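Local coordinates for putative enoyl-CoA hydratase/isomerase (Mycobacterium abscessus, PDB 4MI2), which probably isomerises a ring-epoxidised phenylacetyl-CoA in phenylacetate degradation, as a member of the enoyl-CoA hydratase/isomerase (crotonase) family, at residues P106-I111 against D197-V202. Residues are numbered along the deposited sequence; the frame is centred on the assembly and turned at random.
Sequences PVVVAI and DVANSV
A199 on helix 195-207 meets two side chains of strand 107-111, A110 and V108. A199 CB lies 3.7 Å from A110 CB, methyl against methyl. A199 CB is also 3.9 Å from V108 CG1, so one small side chain touches two residues of the strand that face the helix. The alpha carbons of A110 and A199 are 5.6 Å apart. With only methyl groups between them, the two backbones come close here.

V108 divides its two methyls between two helix residues. CG1 is anti to the backbone N (chi1 -173°) and reaches A199, where it also lies near the backbone O of that residue. CG2 turns to V202, one helical turn further on. There V108 CG2 meets V202 CG1 at 4.1 Å, and the two valines cross at a slant. With chi1 at 168°, V202 sets CG1 anti to its backbone N, and this is the branch that touches V108.

No hydrogen bond joins the segments; the contact is apolar. The axes of strand segment 107-111 and helix segment 197-202 run nearly antiparallel, at 170°, and approach to 7.6 Å. The polar side of the helix faces elsewhere. There S201 OG bonds back to D197 O at 3.1 Å, and S201 N reaches the same oxygen from the opposite face of its carbonyl plane.

This is a helix lying along one face of the crotonase-fold sheet. Strand 107-111 sits between strands 55-60 and 128-132, and V109 points to the other face, where it touches F65 and A126. A199 also packs on V57, and V198 on I130, so the helix spans three neighbouring strands. Further along it, A203 and L206 continue the cover over V108. V202 also packs on L171 of the second subunit, which places this helix beside a subunit interface.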
loop_
_atom_site.group_PDB
_atom_site.type_symbol
_atom_site.label_atom_id
_atom_site.label_comp_id
_atom_site.label_asym_id
_atom_site.label_seq_id
_atom_site.Cartn_x
_atom_site.Cartn_y
_atom_site.Cartn_z
ATOM N N PRO B 106 -13.699 -8.947 15.445
ATOM C CA PRO B 106 -13.250 -9.455 14.157
ATOM C C PRO B 106 -14.386 -9.948 13.268
ATOM O O PRO B 106 -15.316 -10.566 13.754
ATOM C CB PRO B 106 -12.320 -10.610 14.542
ATOM C CG PRO B 106 -11.845 -10.273 15.923
ATOM C CD PRO B 106 -13.047 -9.652 16.565
ATOM N N VAL B 107 -14.295 -9.663 11.970
ATOM C CA VAL B 107 -15.319 -10.059 10.994
ATOM C C VAL B 107 -14.657 -10.933 9.953
ATOM O O VAL B 107 -13.666 -10.530 9.354
ATOM C CB VAL B 107 -15.939 -8.837 10.285
ATOM C CG1 VAL B 107 -16.980 -9.274 9.258
ATOM C CG2 VAL B 107 -16.557 -7.892 11.297
ATOM N N VAL B 108 -15.210 -12.128 9.760
ATOM C CA VAL B 108 -14.711 -13.113 8.815
ATOM C C VAL B 108 -15.772 -13.282 7.746
ATOM O O VAL B 108 -16.963 -13.237 8.056
ATOM C CB VAL B 108 -14.492 -14.471 9.506
ATOM C CG1 VAL B 108 -13.813 -15.465 8.567
ATOM C CG2 VAL B 108 -13.680 -14.296 10.782
ATOM N N VAL B 109 -15.351 -13.484 6.492
ATOM C CA VAL B 109 -16.294 -13.728 5.405
ATOM C C VAL B 109 -15.882 -14.953 4.584
ATOM O O VAL B 109 -14.698 -15.173 4.313
ATOM C CB VAL B 109 -16.497 -12.474 4.522
ATOM C CG1 VAL B 109 -15.213 -12.096 3.803
ATOM C CG2 VAL B 109 -17.645 -12.669 3.537
ATOM N N ALA B 110 -16.882 -15.770 4.250
ATOM C CA ALA B 110 -16.708 -16.967 3.431
ATOM C C ALA B 110 -17.255 -16.659 2.048
ATOM O O ALA B 110 -18.428 -16.302 1.916
ATOM C CB ALA B 110 -17.460 -18.145 4.039
ATOM N N ILE B 111 -16.410 -16.794 1.029
ATOM C CA ILE B 111 -16.766 -16.386 -0.328
ATOM C C ILE B 111 -16.766 -17.571 -1.293
ATOM O O ILE B 111 -15.718 -18.102 -1.690
ATOM C CB ILE B 111 -15.846 -15.273 -0.861
ATOM C CG1 ILE B 111 -15.661 -14.177 0.194
ATOM C CG2 ILE B 111 -16.431 -14.666 -2.130
ATOM C CD1 ILE B 111 -14.649 -13.126 -0.212
ATOM N N ASP B 197 -17.422 -23.493 6.289
ATOM C CA ASP B 197 -16.915 -24.337 7.373
ATOM C C ASP B 197 -15.647 -23.741 7.966
ATOM O O ASP B 197 -15.528 -23.602 9.183
ATOM C CB ASP B 197 -16.634 -25.771 6.906
ATOM C CG ASP B 197 -17.904 -26.552 6.591
ATOM O OD1 ASP B 197 -19.005 -26.192 7.080
ATOM O OD2 ASP B 197 -17.790 -27.540 5.838
ATOM N N VAL B 198 -14.708 -23.374 7.101
ATOM C CA VAL B 198 -13.427 -22.833 7.558
ATOM C C VAL B 198 -13.625 -21.471 8.219
ATOM O O VAL B 198 -13.057 -21.205 9.287
ATOM C CB VAL B 198 -12.410 -22.751 6.406
ATOM C CG1 VAL B 198 -11.140 -22.039 6.843
ATOM C CG2 VAL B 198 -12.100 -24.156 5.906
ATOM N N ALA B 199 -14.449 -20.628 7.606
ATOM C CA ALA B 199 -14.771 -19.319 8.183
ATOM C C ALA B 199 -15.374 -19.439 9.594
ATOM O O ALA B 199 -15.010 -18.684 10.501
ATOM C CB ALA B 199 -15.715 -18.561 7.268
ATOM N N ASN B 200 -16.293 -20.389 9.765
ATOM C CA ASN B 200 -16.893 -20.667 11.070
ATOM C C ASN B 200 -15.865 -21.116 12.089
ATOM O O ASN B 200 -15.941 -20.706 13.245
ATOM C CB ASN B 200 -18.007 -21.719 10.957
ATOM C CG ASN B 200 -19.277 -21.163 10.330
ATOM O OD1 ASN B 200 -19.513 -19.959 10.331
ATOM N ND2 ASN B 200 -20.098 -22.044 9.791
ATOM N N SER B 201 -14.902 -21.942 11.672
ATOM C CA SER B 201 -13.841 -22.381 12.589
ATOM C C SER B 201 -12.969 -21.209 12.991
ATOM O O SER B 201 -12.650 -21.049 14.164
ATOM C CB SER B 201 -12.971 -23.475 11.976
ATOM O OG SER B 201 -13.776 -24.557 11.547
ATOM N N VAL B 202 -12.584 -20.399 12.008
ATOM C CA VAL B 202 -11.767 -19.218 12.258
ATOM C C VAL B 202 -12.508 -18.256 13.184
ATOM O O VAL B 202 -11.948 -17.812 14.184
ATOM C CB VAL B 202 -11.357 -18.513 10.939
ATOM C CG1 VAL B 202 -10.764 -17.136 11.207
ATOM C CG2 VAL B 202 -10.358 -19.371 10.176
#